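Long-range contacts in periplasmic binding protein (Agrobacterium tumefaciens str. B6, PDB 5L9G), which binds the opine mannopine and probably delivers it, as a periplasmic solute-binding protein, to an ABC transporter for uptake: residues 48-53 with 267-272; 92-97 with 254-259; 274-279 with 290-295. One frame throughout, in Å; residues are numbered along the deposited sequence.

Interaction 1. Residues 48-53 with 267-272. With EDO (1,2-ethanediol), chain E.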
loop_
_atom_site.group_PDB
_atom_site.type_symbol
_atom_site.label_atom_id
_atom_site.label_comp_id
_atom_site.label_asym_id
_atom_site.label_seq_id
_atom_site.Cartn_x
_atom_site.Cartn_y
_atom_site.Cartn_z
ATOM N N LEU A 48 -8.338 6.777 25.447
ATOM C CA LEU A 48 -7.316 6.353 26.418
ATOM C C LEU A 48 -6.786 7.524 27.245
ATOM O O LEU A 48 -5.999 7.306 28.169
ATOM C CB LEU A 48 -6.125 5.658 25.736
ATOM C CG LEU A 48 -6.376 4.394 24.934
ATOM C CD1 LEU A 48 -5.191 4.109 24.056
ATOM C CD2 LEU A 48 -6.665 3.201 25.836
ATOM N N ASN A 49 -7.167 8.756 26.863
ATOM C CA ASN A 49 -6.730 10.021 27.461
ATOM C C ASN A 49 -5.185 10.154 27.375
ATOM O O ASN A 49 -4.492 10.347 28.381
ATOM C CB ASN A 49 -7.313 10.205 28.878
ATOM C CG ASN A 49 -7.097 11.572 29.442
ATOM O OD1 ASN A 49 -7.570 12.577 28.902
ATOM N ND2 ASN A 49 -6.284 11.626 30.470
ATOM N N ILE A 50 -4.658 9.984 26.147
ATOM C CA ILE A 50 -3.223 10.072 25.837
ATOM C C ILE A 50 -2.972 11.133 24.747
ATOM O O ILE A 50 -3.900 11.500 24.021
ATOM C CB ILE A 50 -2.598 8.686 25.470
ATOM C CG1 ILE A 50 -3.112 8.153 24.116
ATOM C CG2 ILE A 50 -2.772 7.646 26.592
ATOM C CD1 ILE A 50 -2.114 7.277 23.348
ATOM N N THR A 51 -1.723 11.622 24.642
ATOM C CA THR A 51 -1.322 12.587 23.617
ATOM C C THR A 51 -0.378 11.903 22.640
ATOM O O THR A 51 0.396 11.025 23.035
ATOM C CB THR A 51 -0.707 13.863 24.214
ATOM O OG1 THR A 51 0.457 13.519 24.982
ATOM C CG2 THR A 51 -1.704 14.665 25.033
ATOM N N TYR A 52 -0.445 12.304 21.368
ATOM C CA TYR A 52 0.377 11.728 20.314
ATOM C C TYR A 52 0.845 12.791 19.306
ATOM O O TYR A 52 0.203 13.839 19.134
ATOM C CB TYR A 52 -0.351 10.534 19.609
ATOM C CG TYR A 52 -1.528 10.983 18.772
ATOM C CD1 TYR A 52 -2.715 11.393 19.370
ATOM C CD2 TYR A 52 -1.420 11.105 17.389
ATOM C CE1 TYR A 52 -3.762 11.919 18.620
ATOM C CE2 TYR A 52 -2.462 11.643 16.625
ATOM C CZ TYR A 52 -3.635 12.039 17.250
ATOM O OH TYR A 52 -4.699 12.520 16.544
ATOM N N THR A 53 1.976 12.504 18.656
ATOM C CA THR A 53 2.602 13.325 17.625
ATOM C C THR A 53 2.641 12.496 16.337
ATOM O O THR A 53 2.905 11.291 16.391
ATOM C CB THR A 53 4.004 13.775 18.104
ATOM O OG1 THR A 53 3.862 14.923 18.940
ATOM C CG2 THR A 53 4.973 14.103 16.952
ATOM N N MET A 267 1.742 0.301 22.642
ATOM C CA MET A 267 1.055 -0.993 22.632
ATOM C C MET A 267 -0.447 -0.804 22.951
ATOM O O MET A 267 -1.293 -1.330 22.220
ATOM C CB MET A 267 1.735 -1.977 23.615
ATOM C CG MET A 267 1.525 -3.426 23.270
ATOM S SD MET A 267 2.501 -4.012 21.853
ATOM C CE MET A 267 4.048 -4.340 22.638
ATOM N N ARG A 268 -0.764 -0.008 24.003
ATOM C CA ARG A 268 -2.139 0.289 24.431
ATOM C C ARG A 268 -2.877 1.038 23.323
ATOM O O ARG A 268 -4.040 0.747 23.048
ATOM C CB ARG A 268 -2.164 1.155 25.711
ATOM C CG ARG A 268 -1.607 0.511 26.963
ATOM C CD ARG A 268 -2.198 1.134 28.230
ATOM N NE ARG A 268 -1.990 2.583 28.309
ATOM C CZ ARG A 268 -2.963 3.483 28.439
ATOM N NH1 ARG A 268 -4.232 3.097 28.497
ATOM N NH2 ARG A 268 -2.674 4.775 28.526
ATOM N N PHE A 269 -2.190 2.003 22.693
ATOM C CA PHE A 269 -2.725 2.851 21.626
ATOM C C PHE A 269 -3.082 2.006 20.394
ATOM O O PHE A 269 -4.207 2.091 19.885
ATOM C CB PHE A 269 -1.719 3.968 21.306
ATOM C CG PHE A 269 -2.195 5.106 20.422
ATOM C CD1 PHE A 269 -3.547 5.446 20.355
ATOM C CD2 PHE A 269 -1.284 5.895 19.735
ATOM C CE1 PHE A 269 -3.979 6.532 19.570
ATOM C CE2 PHE A 269 -1.718 6.968 18.940
ATOM C CZ PHE A 269 -3.063 7.276 18.862
ATOM N N LEU A 270 -2.158 1.113 19.989
ATOM C CA LEU A 270 -2.369 0.186 18.872
ATOM C C LEU A 270 -3.531 -0.780 19.145
ATOM O O LEU A 270 -4.334 -1.004 18.246
ATOM C CB LEU A 270 -1.076 -0.574 18.529
ATOM C CG LEU A 270 -1.169 -1.642 17.417
ATOM C CD1 LEU A 270 -1.745 -1.074 16.127
ATOM C CD2 LEU A 270 0.162 -2.306 17.190
ATOM N N LYS A 271 -3.647 -1.312 20.380
ATOM C CA LYS A 271 -4.746 -2.220 20.748
ATOM C C LYS A 271 -6.083 -1.470 20.599
ATOM O O LYS A 271 -6.997 -1.960 19.928
ATOM C CB LYS A 271 -4.572 -2.757 22.190
ATOM C CG LYS A 271 -5.615 -3.799 22.588
ATOM C CD LYS A 271 -5.267 -4.518 23.903
ATOM C CE LYS A 271 -6.222 -5.656 24.164
ATOM N NZ LYS A 271 -5.616 -6.713 25.020
ATOM N N GLU A 272 -6.158 -0.257 21.165
ATOM C CA GLU A 272 -7.361 0.568 21.096
ATOM C C GLU A 272 -7.756 0.918 19.650
ATOM O O GLU A 272 -8.890 0.655 19.266
ATOM C CB GLU A 272 -7.196 1.846 21.948
ATOM C CG GLU A 272 -8.481 2.636 22.192
ATOM C CD GLU A 272 -9.582 1.961 22.994
ATOM O OE1 GLU A 272 -9.280 1.026 23.767
ATOM O OE2 GLU A 272 -10.748 2.392 22.879
HETATM C C1 EDO E . -6.761 14.544 18.957
HETATM O O1 EDO E . -5.683 14.674 18.033
HETATM C C2 EDO E . -6.360 13.548 20.078
HETATM O O2 EDO E . -7.472 12.764 20.462
#
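Phe269 reaches from helix 263-273 to the segment that carries the chain out of helix 30-48 and into strand 52-56, and its side chain can be followed outward atom by atom. With CG anti to the backbone N (chi1 -168°), the ring is carried off the helix toward Ile50 and Tyr52. Phe269 CB already lies 3.9 Å from Ile50 CD1. At Phe269 CG the same Ile50 methyl comes to 3.6 Å; it sits over one face of the phenyl ring, 21° off the ring normal, a CH-pi contact displaced toward the rim. At the outer end of the ring, Phe269 CE2 meets Tyr52 CB at 3.9 Å, while Phe269 CZ lies over one face of the tyrosine ring. The two aromatic planes are 47° apart, an inclined packing.

Leu48 enters beside this group. Its CD1 lies 3.7 Å from the CA of Phe269 and equally near Glu272 CB, which places the methyl against the helix backbone itself, whereas Leu48 CD2 touches Arg268 NH1. The guanidinium runs past both aliphatic chains, with Arg268 NH2 3.5 Å from Ile50 CG2, and approaches them obliquely. Next along the chain, Asn49 has positive phi and ends helix 30-48 in a Schellman motif, turning the backbone toward the strand.

The polar ends look elsewhere: Tyr52 OH pairs with Asp37 and accepts a bond from O1 of a 1,2-ethanediol at 2.8 Å, and Glu272 engages Lys275 and Tyr278. Ala45 and Val23 add further apolar neighbours to the Phe269 ring. Since no hydrogen bond joins the two segments, the contact between them rests on apolar and CH-pi packing, with methyl groups of Leu48 and Ile50 meeting the guanidinium nitrogens without a polar bond.

Interaction 2. Residues 92-97 with 254-259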
loop_
_atom_site.group_PDB
_atom_site.type_symbol
_atom_site.label_atom_id
_atom_site.label_comp_id
_atom_site.label_asym_id
_atom_site.label_seq_id
_atom_site.Cartn_x
_atom_site.Cartn_y
_atom_site.Cartn_z
ATOM N N VAL A 92 14.074 -4.475 13.214
ATOM C CA VAL A 92 13.469 -3.137 13.246
ATOM C C VAL A 92 12.152 -3.118 14.049
ATOM O O VAL A 92 11.726 -2.055 14.505
ATOM C CB VAL A 92 13.318 -2.588 11.792
ATOM C CG1 VAL A 92 12.653 -1.209 11.748
ATOM C CG2 VAL A 92 14.676 -2.536 11.109
ATOM N N LEU A 93 11.542 -4.294 14.268
ATOM C CA LEU A 93 10.227 -4.362 14.908
ATOM C C LEU A 93 10.193 -4.993 16.289
ATOM O O LEU A 93 10.847 -6.008 16.528
ATOM C CB LEU A 93 9.241 -5.109 13.971
ATOM C CG LEU A 93 9.118 -4.604 12.518
ATOM C CD1 LEU A 93 8.046 -5.379 11.756
ATOM C CD2 LEU A 93 8.789 -3.077 12.462
ATOM N N GLU A 94 9.392 -4.401 17.192
ATOM C CA GLU A 94 9.129 -4.942 18.521
ATOM C C GLU A 94 8.127 -6.080 18.346
ATOM O O GLU A 94 7.252 -5.983 17.476
ATOM C CB GLU A 94 8.466 -3.893 19.421
ATOM C CG GLU A 94 9.417 -2.907 20.070
ATOM C CD GLU A 94 10.336 -3.406 21.174
ATOM O OE1 GLU A 94 11.271 -2.655 21.530
ATOM O OE2 GLU A 94 10.126 -4.530 21.688
ATOM N N LYS A 95 8.231 -7.139 19.173
ATOM C CA LYS A 95 7.239 -8.217 19.154
ATOM C C LYS A 95 6.022 -7.660 19.903
ATOM O O LYS A 95 6.187 -7.029 20.954
ATOM C CB LYS A 95 7.768 -9.500 19.841
ATOM C CG LYS A 95 8.103 -10.617 18.860
ATOM C CD LYS A 95 9.540 -10.508 18.363
ATOM C CE LYS A 95 9.868 -11.487 17.266
ATOM N NZ LYS A 95 11.065 -11.046 16.505
ATOM N N LEU A 96 4.824 -7.816 19.340
ATOM C CA LEU A 96 3.611 -7.284 19.965
ATOM C C LEU A 96 3.092 -8.186 21.086
ATOM O O LEU A 96 3.361 -9.393 21.071
ATOM C CB LEU A 96 2.520 -7.041 18.900
ATOM C CG LEU A 96 2.869 -6.007 17.816
ATOM C CD1 LEU A 96 1.813 -5.967 16.738
ATOM C CD2 LEU A 96 3.027 -4.602 18.400
ATOM N N ASP A 97 2.342 -7.603 22.054
ATOM C CA ASP A 97 1.726 -8.331 23.174
ATOM C C ASP A 97 0.831 -9.460 22.619
ATOM O O ASP A 97 0.282 -9.299 21.521
ATOM C CB ASP A 97 0.929 -7.387 24.092
ATOM C CG ASP A 97 1.765 -6.520 25.030
ATOM O OD1 ASP A 97 3.006 -6.695 25.063
ATOM O OD2 ASP A 97 1.177 -5.665 25.731
ATOM N N TYR A 254 0.072 -1.856 11.234
ATOM C CA TYR A 254 0.935 -1.183 12.199
ATOM C C TYR A 254 1.926 -2.118 12.862
ATOM O O TYR A 254 1.607 -3.277 13.160
ATOM C CB TYR A 254 0.104 -0.504 13.294
ATOM C CG TYR A 254 -0.837 0.573 12.788
ATOM C CD1 TYR A 254 -0.345 1.745 12.222
ATOM C CD2 TYR A 254 -2.218 0.415 12.870
ATOM C CE1 TYR A 254 -1.205 2.751 11.773
ATOM C CE2 TYR A 254 -3.089 1.407 12.405
ATOM C CZ TYR A 254 -2.575 2.575 11.863
ATOM O OH TYR A 254 -3.429 3.551 11.395
ATOM N N ALA A 255 3.100 -1.564 13.179
ATOM C CA ALA A 255 4.175 -2.251 13.902
ATOM C C ALA A 255 4.761 -1.231 14.876
ATOM O O ALA A 255 4.579 -0.021 14.684
ATOM C CB ALA A 255 5.244 -2.717 12.930
ATOM N N ILE A 256 5.442 -1.725 15.919
ATOM C CA ILE A 256 6.106 -0.860 16.895
ATOM C C ILE A 256 7.605 -0.993 16.667
ATOM O O ILE A 256 8.103 -2.103 16.513
ATOM C CB ILE A 256 5.617 -1.124 18.344
ATOM C CG1 ILE A 256 4.150 -0.627 18.477
ATOM C CG2 ILE A 256 6.539 -0.446 19.387
ATOM C CD1 ILE A 256 3.410 -1.060 19.731
ATOM N N VAL A 257 8.299 0.145 16.544
ATOM C CA VAL A 257 9.737 0.202 16.269
ATOM C C VAL A 257 10.541 -0.368 17.447
ATOM O O VAL A 257 10.239 -0.060 18.604
ATOM C CB VAL A 257 10.194 1.636 15.863
ATOM C CG1 VAL A 257 11.666 1.657 15.447
ATOM C CG2 VAL A 257 9.324 2.189 14.735
ATOM N N LYS A 258 11.533 -1.243 17.147
ATOM C CA LYS A 258 12.421 -1.834 18.157
ATOM C C LYS A 258 13.122 -0.695 18.900
ATOM O O LYS A 258 13.766 0.145 18.273
ATOM C CB LYS A 258 13.447 -2.764 17.493
ATOM C CG LYS A 258 14.249 -3.607 18.489
ATOM C CD LYS A 258 13.767 -5.049 18.502
ATOM C CE LYS A 258 14.173 -5.779 19.756
ATOM N NZ LYS A 258 13.656 -7.171 19.759
ATOM N N GLY A 259 12.955 -0.666 20.220
ATOM C CA GLY A 259 13.528 0.364 21.073
ATOM C C GLY A 259 12.698 1.631 21.118
ATOM O O GLY A 259 13.217 2.685 21.509
HETATM O O HOH W 1 5.439 -4.603 16.064
#
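A single beta bridge, Leu93 with Val257, joins the loop after helix 84-89 to the end of strand 240-256. Two nearly straight backbone bonds define it: Glu94 N donates to Ile256 O at 2.7 Å, and Lys258 N donates to Val92 O at 2.8 Å. One water extends the pairing, donating to Glu94 O and accepting from Ile256 N.

Glu94 supplies the side-chain bond. Its chain turns about the CB-CG bond (chi2 -71°), running past Val257 O and Lys258 CA to bring Glu94 OE1 to Gly259 N at 2.9 Å. That N-H meets the anti side of the carboxylate, 21° out of its plane, and Gly259 itself has positive phi. Packing flanks the bridge: Leu93 CD2 touches Ala255 CB at 3.6 Å, and the Leu96 and Ile256 side chains cross at a slant, CD2 of Leu96 3.8 Å from CD1 of Ile256. Beyond the pair, Leu93 also packs on Ile77 of strand 76-80, and Leu96 on Met267.

Glu94 thus grips the segment twice, by its backbone N and by its carboxylate; Lys258 NZ, 4.8 Å from Glu94 OE2, is not in contact with it but may still stabilise the charge of the Glu94 carboxylate, as may the long, weak ion pair with Arg263.

Interaction 3. Residues 274-279 with 290-295. With EDO (1,2-ethanediol), chain H.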
loop_
_atom_site.group_PDB
_atom_site.type_symbol
_atom_site.label_atom_id
_atom_site.label_comp_id
_atom_site.label_asym_id
_atom_site.label_seq_id
_atom_site.Cartn_x
_atom_site.Cartn_y
_atom_site.Cartn_z
ATOM N N SER A 274 -7.191 -0.491 16.867
ATOM C CA SER A 274 -7.509 -1.672 16.050
ATOM C C SER A 274 -8.971 -2.115 16.219
ATOM O O SER A 274 -9.446 -2.974 15.464
ATOM C CB SER A 274 -6.577 -2.830 16.397
ATOM O OG SER A 274 -5.224 -2.540 16.090
ATOM N N LYS A 275 -9.674 -1.543 17.214
ATOM C CA LYS A 275 -11.070 -1.871 17.533
ATOM C C LYS A 275 -12.049 -1.550 16.406
ATOM O O LYS A 275 -11.842 -0.584 15.678
ATOM C CB LYS A 275 -11.512 -1.220 18.844
ATOM C CG LYS A 275 -10.924 -1.899 20.084
ATOM C CD LYS A 275 -11.352 -1.175 21.355
ATOM C CE LYS A 275 -10.999 -1.961 22.592
ATOM N NZ LYS A 275 -11.336 -1.206 23.833
ATOM N N ALA A 276 -13.117 -2.366 16.274
ATOM C CA ALA A 276 -14.171 -2.244 15.255
ATOM C C ALA A 276 -14.844 -0.852 15.239
ATOM O O ALA A 276 -15.144 -0.327 14.157
ATOM C CB ALA A 276 -15.219 -3.324 15.487
ATOM N N GLU A 277 -15.061 -0.263 16.446
ATOM C CA GLU A 277 -15.679 1.051 16.665
ATOM C C GLU A 277 -14.918 2.205 15.982
ATOM O O GLU A 277 -15.528 3.244 15.708
ATOM C CB GLU A 277 -15.892 1.327 18.169
ATOM C CG GLU A 277 -14.617 1.521 18.973
ATOM C CD GLU A 277 -14.783 1.376 20.468
ATOM O OE1 GLU A 277 -14.975 2.397 21.168
ATOM O OE2 GLU A 277 -14.694 0.223 20.943
ATOM N N TYR A 278 -13.599 2.035 15.745
ATOM C CA TYR A 278 -12.759 3.030 15.059
ATOM C C TYR A 278 -12.613 2.657 13.597
ATOM O O TYR A 278 -12.740 3.525 12.731
ATOM C CB TYR A 278 -11.376 3.152 15.720
ATOM C CG TYR A 278 -11.456 3.449 17.199
ATOM C CD1 TYR A 278 -11.871 4.697 17.659
ATOM C CD2 TYR A 278 -11.168 2.470 18.142
ATOM C CE1 TYR A 278 -11.992 4.962 19.025
ATOM C CE2 TYR A 278 -11.257 2.733 19.509
ATOM C CZ TYR A 278 -11.678 3.977 19.945
ATOM O OH TYR A 278 -11.790 4.237 21.288
ATOM N N GLN A 279 -12.341 1.359 13.329
ATOM C CA GLN A 279 -12.172 0.790 11.987
ATOM C C GLN A 279 -13.362 1.091 11.061
ATOM O O GLN A 279 -13.155 1.343 9.871
ATOM C CB GLN A 279 -11.929 -0.722 12.103
ATOM C CG GLN A 279 -10.481 -1.078 12.436
ATOM C CD GLN A 279 -9.691 -1.310 11.166
ATOM O OE1 GLN A 279 -10.041 -2.160 10.341
ATOM N NE2 GLN A 279 -8.643 -0.517 10.941
ATOM N N PRO A 290 -11.651 -1.330 5.707
ATOM C CA PRO A 290 -11.157 -1.738 7.046
ATOM C C PRO A 290 -10.746 -3.209 7.077
ATOM O O PRO A 290 -11.304 -4.014 6.318
ATOM C CB PRO A 290 -12.353 -1.465 7.970
ATOM C CG PRO A 290 -13.544 -1.499 7.081
ATOM C CD PRO A 290 -13.078 -0.951 5.746
ATOM N N ALA A 291 -9.750 -3.565 7.913
ATOM C CA ALA A 291 -9.302 -4.969 8.018
ATOM C C ALA A 291 -10.100 -5.725 9.089
ATOM O O ALA A 291 -10.250 -6.943 8.995
ATOM C CB ALA A 291 -7.812 -5.039 8.327
ATOM N N ASN A 292 -10.616 -5.008 10.099
ATOM C CA ASN A 292 -11.407 -5.630 11.164
ATOM C C ASN A 292 -12.811 -5.967 10.626
ATOM O O ASN A 292 -13.602 -5.065 10.353
ATOM C CB ASN A 292 -11.482 -4.713 12.393
ATOM C CG ASN A 292 -12.051 -5.374 13.625
ATOM O OD1 ASN A 292 -12.871 -6.291 13.556
ATOM N ND2 ASN A 292 -11.647 -4.901 14.785
ATOM N N MET A 293 -13.096 -7.275 10.464
ATOM C CA MET A 293 -14.357 -7.830 9.953
ATOM C C MET A 293 -15.587 -7.307 10.705
ATOM O O MET A 293 -16.651 -7.143 10.107
ATOM C CB MET A 293 -14.335 -9.374 10.023
ATOM C CG MET A 293 -13.375 -10.019 9.047
ATOM S SD MET A 293 -13.034 -11.786 9.354
ATOM C CE MET A 293 -12.056 -12.142 7.879
ATOM N N LYS A 294 -15.442 -7.060 12.021
ATOM C CA LYS A 294 -16.513 -6.537 12.864
ATOM C C LYS A 294 -16.940 -5.105 12.468
ATOM O O LYS A 294 -18.090 -4.747 12.710
ATOM C CB LYS A 294 -16.141 -6.612 14.350
ATOM C CG LYS A 294 -15.994 -8.033 14.894
ATOM C CD LYS A 294 -15.375 -8.042 16.298
ATOM C CE LYS A 294 -16.389 -7.910 17.412
ATOM N NZ LYS A 294 -15.740 -7.930 18.751
ATOM N N ALA A 295 -16.048 -4.307 11.843
ATOM C CA ALA A 295 -16.366 -2.941 11.396
ATOM C C ALA A 295 -17.504 -2.906 10.349
ATOM O O ALA A 295 -18.308 -1.972 10.357
ATOM C CB ALA A 295 -15.126 -2.254 10.843
HETATM C C1 EDO H . -11.203 -5.784 17.597
HETATM O O1 EDO H . -9.817 -5.519 17.866
HETATM C C2 EDO H . -12.143 -4.967 18.495
HETATM O O2 EDO H . -13.457 -5.003 17.993
#
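Every hydrogen bond between these segments is donated by 290-295, from the Asn292 side chain and two backbone N-H groups, and accepted by Ser274 O or Gln279 OE1. Asn292 gives an amide hydrogen to the backbone just before helix 276-279: Asn292 ND2 reaches Ser274 O at 3.0 Å, in the carbonyl plane and only 7° out of its own amide plane. CG lies anti to the backbone N (chi1 -169°), which carries the amide across the gap to that carbonyl. Gln279 takes the other bonds on its amide oxygen. Gln279 OE1 accepts from Asn292 N at 2.9 Å in a nearly straight bond. The donor is tilted 31° from the carbonyl plane. A second, weak bond comes to Gln279 OE1 from Ala291 N at 2.8 Å, where the N-H points less directly at it. One oxygen thus serves two successive N-H groups, one firmly and one weakly, while NE2 of the same amide is bound by Asn118 O, fixing the rotation of the group. Pro290 CB packs against this same oxygen.

The motif behind this is a pair of helix starts. Lys275 occupies the N-cap position of helix 276-279, and its carbonyl receives both Tyr278 N and Gln279 N. Asn292 precedes the turn into helix 294-299, with Asn292 OD1 accepting from Lys294 N at 3.1 Å as a capping bond. Its amide thus works at both ends, the oxygen on its own turn and the nitrogen on the other segment.

Apolar packing accompanies these bonds. Ala276 CB rests against Lys294 CB at 3.6 Å, and the CB atoms of Gln279 and Ala295 approach to 3.8 Å.

A 1,2-ethanediol, probably from the crystallisation liquor, lies beside Lys275, Ala276 and Asn292; its O2 accepts from Ala276 N at 3.2 Å.

In the fold
From the N terminus, interaction 1 opens at the end of helix 30-48, ahead of strand 52-56; it closes on helix 263-273, the near ends of its two segments lying 214 residues apart. Interaction 2 is nested inside that loop, tying the segment after helix 84-89 to the end of strand 240-256, which runs on into helix 263-273. The two contacts meet where Met267 packs on Asp97, and Leu270 on Tyr254. Interaction 3 follows in series, closing a short loop between helix 276-279 and helix 294-299. It touches interaction 1 through the end of helix 263-273 and helix 276-279, whereas interactions 2 and 3 do not touch, their nearest atoms being about 5 Å apart.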